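Local coordinates for protein glycosyl hydrolase (Rhizobium leguminosarum bv. trifolii, PDB 5NDX) that probably hydrolyses O-glycosidic bonds as a member of glycosyl hydrolase family 39, being a bacterial orthologue of human alpha-L-iduronidase, at residues 14-19 with 377-382; 329-334 with 354-359. The protein carries 2 engineered substitutions. All coordinates share one frame; numbering follows the deposited sequence.

Contact 1: 14-19 with 377-382; sequences AVRPFN and DTVCKV. With SO4 (sulfate ion), chain K.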
loop_
_atom_site.group_PDB
_atom_site.type_symbol
_atom_site.label_atom_id
_atom_site.label_comp_id
_atom_site.label_asym_id
_atom_site.label_seq_id
_atom_site.Cartn_x
_atom_site.Cartn_y
_atom_site.Cartn_z
ATOM N N ALA A 14 4.520 27.557 0.602
ATOM C CA ALA A 14 4.059 26.518 -0.314
ATOM C C ALA A 14 4.865 26.539 -1.593
ATOM O O ALA A 14 5.084 27.592 -2.162
ATOM C CB ALA A 14 2.577 26.731 -0.628
ATOM N N VAL A 15 5.362 25.380 -2.014
ATOM C CA VAL A 15 6.154 25.250 -3.226
ATOM C C VAL A 15 5.297 24.732 -4.390
ATOM O O VAL A 15 5.418 25.230 -5.493
ATOM C CB VAL A 15 7.386 24.334 -3.010
ATOM C CG1 VAL A 15 8.176 24.131 -4.306
ATOM C CG2 VAL A 15 8.317 24.935 -1.969
ATOM N N ARG A 16 4.468 23.710 -4.138
ATOM C CA ARG A 16 3.636 23.055 -5.125
ATOM C C ARG A 16 2.648 22.091 -4.416
ATOM O O ARG A 16 2.831 21.761 -3.242
ATOM C CB ARG A 16 4.511 22.290 -6.138
ATOM C CG ARG A 16 5.492 21.322 -5.529
ATOM C CD ARG A 16 6.133 20.420 -6.595
ATOM N NE ARG A 16 7.195 19.696 -5.926
ATOM C CZ ARG A 16 7.188 18.418 -5.523
ATOM N NH1 ARG A 16 6.203 17.585 -5.782
ATOM N NH2 ARG A 16 8.242 17.988 -4.870
ATOM N N PRO A 17 1.606 21.639 -5.122
ATOM C CA PRO A 17 0.784 20.581 -4.557
ATOM C C PRO A 17 1.578 19.276 -4.367
ATOM O O PRO A 17 2.607 19.071 -4.995
ATOM C CB PRO A 17 -0.316 20.363 -5.619
ATOM C CG PRO A 17 -0.234 21.549 -6.562
ATOM C CD PRO A 17 1.208 21.968 -6.507
ATOM N N PHE A 18 1.114 18.446 -3.447
ATOM C CA PHE A 18 1.724 17.156 -3.180
ATOM C C PHE A 18 0.630 16.122 -3.261
ATOM O O PHE A 18 -0.388 16.267 -2.598
ATOM C CB PHE A 18 2.333 17.113 -1.772
ATOM C CG PHE A 18 3.095 15.870 -1.519
ATOM C CD1 PHE A 18 4.319 15.656 -2.166
ATOM C CD2 PHE A 18 2.552 14.861 -0.730
ATOM C CE1 PHE A 18 5.020 14.489 -1.945
ATOM C CE2 PHE A 18 3.253 13.706 -0.514
ATOM C CZ PHE A 18 4.476 13.506 -1.136
ATOM N N ASN A 19 0.844 15.090 -4.060
ATOM C CA ASN A 19 -0.032 13.951 -4.085
ATOM C C ASN A 19 0.643 12.726 -3.497
ATOM O O ASN A 19 1.844 12.479 -3.735
ATOM C CB ASN A 19 -0.441 13.649 -5.503
ATOM C CG ASN A 19 -1.429 14.686 -6.048
ATOM O OD1 ASN A 19 -0.881 15.615 -6.638
ATOM N N ASP A 377 -0.882 17.851 1.711
ATOM C CA ASP A 377 -1.290 18.065 0.317
ATOM C C ASP A 377 -0.486 19.185 -0.347
ATOM O O ASP A 377 -0.750 19.552 -1.502
ATOM C CB ASP A 377 -2.781 18.348 0.226
ATOM C CG ASP A 377 -3.170 19.688 0.920
ATOM O OD1 ASP A 377 -2.301 20.476 1.429
ATOM O OD2 ASP A 377 -4.387 19.928 0.983
ATOM N N THR A 378 0.503 19.722 0.356
ATOM C CA THR A 378 1.297 20.804 -0.198
ATOM C C THR A 378 2.754 20.630 0.201
ATOM O O THR A 378 3.035 20.398 1.368
ATOM C CB THR A 378 0.762 22.167 0.331
ATOM O OG1 THR A 378 -0.648 22.273 0.096
ATOM C CG2 THR A 378 1.389 23.255 -0.374
ATOM N N VAL A 379 3.680 20.751 -0.744
ATOM C CA VAL A 379 5.114 20.743 -0.422
ATOM C C VAL A 379 5.529 22.090 0.162
ATOM O O VAL A 379 5.154 23.115 -0.350
ATOM C CB VAL A 379 5.954 20.382 -1.646
ATOM C CG1 VAL A 379 7.442 20.431 -1.334
ATOM C CG2 VAL A 379 5.563 18.990 -2.160
ATOM N N CYS A 380 6.260 22.071 1.261
ATOM C CA CYS A 380 6.842 23.287 1.885
ATOM C C CYS A 380 8.280 23.455 1.494
ATOM O O CYS A 380 8.967 22.482 1.199
ATOM C CB CYS A 380 7.008 23.130 3.388
ATOM S SG CYS A 380 5.592 22.673 4.270
ATOM N N LYS A 381 8.757 24.671 1.616
ATOM C CA LYS A 381 10.152 24.987 1.349
ATOM C C LYS A 381 11.042 24.371 2.432
ATOM O O LYS A 381 10.719 24.394 3.618
ATOM C CB LYS A 381 10.299 26.492 1.314
ATOM C CG LYS A 381 11.699 27.075 1.170
ATOM C CD LYS A 381 11.653 28.543 1.676
ATOM C CE LYS A 381 12.993 29.110 2.155
ATOM N NZ LYS A 381 13.864 29.389 0.968
ATOM N N VAL A 382 12.141 23.812 1.999
ATOM C CA VAL A 382 13.102 23.260 2.919
ATOM C C VAL A 382 14.476 23.771 2.536
ATOM O O VAL A 382 14.793 23.876 1.375
ATOM C CB VAL A 382 13.025 21.687 2.979
ATOM C CG1 VAL A 382 12.912 21.096 1.615
ATOM C CG2 VAL A 382 14.253 21.090 3.662
HETATM S S SO4 K . 10.292 20.911 -4.911
HETATM O O1 SO4 K . 10.824 21.797 -3.823
HETATM O O2 SO4 K . 10.928 21.205 -6.230
HETATM O O3 SO4 K . 8.838 21.122 -5.083
HETATM O O4 SO4 K . 10.536 19.502 -4.503
#

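Contact 2: 329-334 with 354-359; sequences FGSRNF and RTPPFD. Unlike the reference sequence in segment 354-359: Thr-355 (reference Ala). With SO4 (sulfate ion), chain J.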
loop_
_atom_site.group_PDB
_atom_site.type_symbol
_atom_site.label_atom_id
_atom_site.label_comp_id
_atom_site.label_asym_id
_atom_site.label_seq_id
_atom_site.Cartn_x
_atom_site.Cartn_y
_atom_site.Cartn_z
ATOM N N PHE A 329 2.014 -16.976 10.101
ATOM C CA PHE A 329 2.308 -18.127 10.933
ATOM C C PHE A 329 1.117 -19.064 10.847
ATOM O O PHE A 329 -0.021 -18.667 11.130
ATOM C CB PHE A 329 2.419 -17.711 12.387
ATOM C CG PHE A 329 3.641 -16.936 12.703
ATOM C CD1 PHE A 329 3.687 -15.556 12.492
ATOM C CD2 PHE A 329 4.735 -17.578 13.211
ATOM C CE1 PHE A 329 4.826 -14.837 12.797
ATOM C CE2 PHE A 329 5.871 -16.873 13.519
ATOM C CZ PHE A 329 5.904 -15.487 13.328
ATOM N N GLY A 330 1.378 -20.298 10.465
ATOM C CA GLY A 330 0.346 -21.344 10.324
ATOM C C GLY A 330 0.841 -22.420 9.349
ATOM O O GLY A 330 1.972 -22.342 8.885
ATOM N N SER A 331 -0.031 -23.363 9.009
ATOM C CA SER A 331 0.358 -24.583 8.292
ATOM C C SER A 331 0.207 -24.471 6.791
ATOM O O SER A 331 0.810 -25.254 6.092
ATOM C CB SER A 331 -0.458 -25.779 8.778
ATOM O OG SER A 331 -1.848 -25.492 8.634
ATOM N N ARG A 332 -0.508 -23.476 6.276
ATOM C CA ARG A 332 -0.711 -23.396 4.830
ATOM C C ARG A 332 0.522 -22.830 4.143
ATOM O O ARG A 332 1.289 -22.140 4.770
ATOM C CB ARG A 332 -1.938 -22.547 4.501
ATOM C CG ARG A 332 -3.149 -23.034 5.233
ATOM C CD ARG A 332 -4.344 -22.192 4.930
ATOM N NE ARG A 332 -4.917 -22.498 3.637
ATOM C CZ ARG A 332 -5.957 -21.865 3.117
ATOM N NH1 ARG A 332 -6.539 -20.849 3.764
ATOM N NH2 ARG A 332 -6.422 -22.257 1.938
ATOM N N ASN A 333 0.698 -23.129 2.859
ATOM C CA ASN A 333 1.748 -22.526 2.033
ATOM C C ASN A 333 1.118 -21.980 0.765
ATOM O O ASN A 333 0.457 -22.711 0.048
ATOM C CB ASN A 333 2.822 -23.554 1.671
ATOM C CG ASN A 333 4.078 -22.905 1.060
ATOM O OD1 ASN A 333 4.009 -22.194 0.055
ATOM N ND2 ASN A 333 5.231 -23.158 1.667
ATOM N N PHE A 334 1.329 -20.706 0.468
ATOM C CA PHE A 334 0.671 -20.078 -0.667
ATOM C C PHE A 334 1.594 -19.873 -1.875
ATOM O O PHE A 334 1.168 -19.291 -2.866
ATOM C CB PHE A 334 0.042 -18.733 -0.226
ATOM C CG PHE A 334 -0.987 -18.868 0.886
ATOM C CD1 PHE A 334 -0.587 -18.874 2.215
ATOM C CD2 PHE A 334 -2.317 -19.016 0.594
ATOM C CE1 PHE A 334 -1.509 -19.001 3.243
ATOM C CE2 PHE A 334 -3.260 -19.115 1.604
ATOM C CZ PHE A 334 -2.851 -19.120 2.940
ATOM N N ARG A 354 -13.122 -24.509 9.881
ATOM C CA ARG A 354 -12.709 -25.537 8.884
ATOM C C ARG A 354 -11.231 -25.394 8.543
ATOM O O ARG A 354 -10.471 -26.366 8.625
ATOM C CB ARG A 354 -13.516 -25.483 7.553
ATOM C CG ARG A 354 -15.019 -25.188 7.621
ATOM C CD ARG A 354 -15.830 -26.026 8.620
ATOM N NE ARG A 354 -15.785 -27.472 8.348
ATOM C CZ ARG A 354 -15.223 -28.417 9.118
ATOM N NH1 ARG A 354 -14.634 -28.129 10.284
ATOM N NH2 ARG A 354 -15.261 -29.690 8.716
ATOM N N THR A 355 -10.836 -24.182 8.157
ATOM C CA THR A 355 -9.507 -23.921 7.625
ATOM C C THR A 355 -8.450 -23.846 8.716
ATOM O O THR A 355 -8.736 -23.618 9.897
ATOM C CB THR A 355 -9.430 -22.615 6.789
ATOM O OG1 THR A 355 -10.412 -21.685 7.266
ATOM C CG2 THR A 355 -9.643 -22.883 5.300
ATOM N N PRO A 356 -7.208 -24.067 8.325
ATOM C CA PRO A 356 -6.155 -24.015 9.337
ATOM C C PRO A 356 -6.088 -22.650 10.064
ATOM O O PRO A 356 -6.205 -21.626 9.437
ATOM C CB PRO A 356 -4.894 -24.296 8.533
ATOM C CG PRO A 356 -5.385 -25.124 7.383
ATOM C CD PRO A 356 -6.706 -24.533 7.022
ATOM N N PRO A 357 -5.940 -22.659 11.384
ATOM C CA PRO A 357 -5.805 -21.415 12.117
ATOM C C PRO A 357 -4.439 -20.691 11.801
ATOM O O PRO A 357 -3.558 -21.286 11.168
ATOM C CB PRO A 357 -5.886 -21.869 13.566
ATOM C CG PRO A 357 -5.351 -23.245 13.560
ATOM C CD PRO A 357 -5.706 -23.847 12.233
ATOM N N PHE A 358 -4.319 -19.407 12.160
ATOM C CA PHE A 358 -3.169 -18.614 11.724
ATOM C C PHE A 358 -3.088 -17.349 12.506
ATOM O O PHE A 358 -4.087 -16.893 13.064
ATOM C CB PHE A 358 -3.215 -18.265 10.208
ATOM C CG PHE A 358 -4.304 -17.286 9.851
ATOM C CD1 PHE A 358 -5.629 -17.718 9.701
ATOM C CD2 PHE A 358 -4.034 -15.930 9.716
ATOM C CE1 PHE A 358 -6.645 -16.806 9.435
ATOM C CE2 PHE A 358 -5.036 -15.035 9.452
ATOM C CZ PHE A 358 -6.341 -15.467 9.299
ATOM N N ASP A 359 -1.887 -16.789 12.515
ATOM C CA ASP A 359 -1.622 -15.458 12.980
ATOM C C ASP A 359 -0.791 -14.757 11.914
ATOM O O ASP A 359 0.126 -15.361 11.307
ATOM C CB ASP A 359 -0.895 -15.498 14.312
ATOM C CG ASP A 359 -1.832 -15.782 15.483
ATOM O OD1 ASP A 359 -2.526 -14.848 15.910
ATOM O OD2 ASP A 359 -1.876 -16.935 15.970
HETATM S S SO4 J . -5.436 -25.895 2.453
HETATM O O1 SO4 J . -4.729 -25.459 3.678
HETATM O O2 SO4 J . -4.813 -25.219 1.278
HETATM O O3 SO4 J . -6.878 -25.540 2.570
HETATM O O4 SO4 J . -5.287 -27.376 2.322
HETATM O O HOH W 1 -2.370 -23.591 10.876
#

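Contact 1: 14-19 with 377-382
Val-15 and Arg-16 both hydrogen-bond through their backbones to Val-379, which shows how one strand absorbs an extra residue. Val-15 N gives its hydrogen to Val-379 O at 2.8 Å, whereas Val-379 N returns a bond not to Val-15 but to Arg-16 O, also at 2.8 Å. Past the corner, Phe-18 N reaches Asp-377 O at 2.9 Å from above the carbonyl plane. Two residues facing one, with helix-like angles at Val-15 (-100°/-45°), make a classic beta bulge. It lies where the N-terminal chain leaves the beta-sandwich, whose strand 378-385 runs between 4-10 and 395-401, and heads for the first strand of the TIM barrel, 24-27.

Among the apolar contacts, Val-379 CG2 sits in the angle between two flat groups: it lies obliquely against the Phe-18 ring, 3.6 Å from CD1, and over the centre of one face of the Arg-16 guanidinium. Thr-378 turns its methyl, CG2, to Ala-14 CB at 3.7 Å.

Of the polar side-chain bonds, one stays within 377-382: Thr-378 OG1 donates to Asp-377 OD1 at 2.8 Å from above the carboxylate plane. A glycine replacing Thr-378 would probably leave Ala-14 CB without its methyl neighbour and the Asp-377 carboxylate without a donor that helps fix its rotation. The charged contacts belong to Arg-16. Its CG lies between backbone N and carbonyl carbon (chi1 54°), and the extended chain carries the guanidinium across Val-379. NH2 bonds sulfate O4 nearly straight at 2.8 Å and forms a salt bridge with Asp-296 of helix 282-300; the sulfate probably comes from the crystallisation liquor.

Contact 2: 329-334 with 354-359
Thr-355, a threonine where the reference sequence has alanine, lays its CG2 over one face of the Arg-332 guanidinium, 4.0 Å from NH1. The Phe-334 ring covers the opposite face through its CE2, so the flat group is sandwiched between a methyl and a ring carbon. Its charge is answered elsewhere: NH1 makes salt bridges with Glu-35 and Glu-37, and the bonds from NE and NH2 to a bound sulfate are weak.

At Pro-356 the ring meets the aliphatic part of the same arginine at about a right angle, CG resting 3.7 Å from Arg-332 CG. A bend at chi3 (78°) then turns the guanidinium aside, toward Thr-355. Pro-356 CB also lies 3.3 Å from Ser-331 OG.

Pro-357 joins in through its carbonyl: a water donates to Pro-357 O at 2.6 Å and is bonded to Ser-331 OG at 3.0 Å, bridging the chains where they splay apart. From here they close into a two-stranded antiparallel ribbon, 326-330 with 358-362, that follows the last barrel strand.

Phe-358, whose side chain touches both helix 36-45 and strand 536-545, opens the paired part by bringing its CA to 3.2 Å from Phe-329 O, a CA-H...O contact.

Asp-359 and Phe-329 then form a hydrogen-bonded pair. Phe-329 N meets Asp-359 O at 2.8 Å, and Asp-359 N returns to Phe-329 O at 3.0 Å. Asp-359 OD1 makes a salt bridge with Arg-487 and OD2 one with Arg-549, while the Phe-329 ring makes T-shaped stacks with Phe-483 and Trp-456.

Contacts 1 and 2 lie on opposite sides of the chain's centre, their own centres 45 Å apart and their nearest atoms about 31 Å apart, and they do not touch. In sequence, contact 2 falls wholly between the two halves of contact 1, which brings together residues more than 350 positions apart; contact 2 spans a short excursion that includes the unmodelled residues 336-350. Both stand away from the ligand pockets, although the side chain of Asp-377 in contact 1 comes within about 9 Å of a bound 8U8 molecule. In each, an arginine pairs with at least one acidic residue of the same chain and also meets a sulfate.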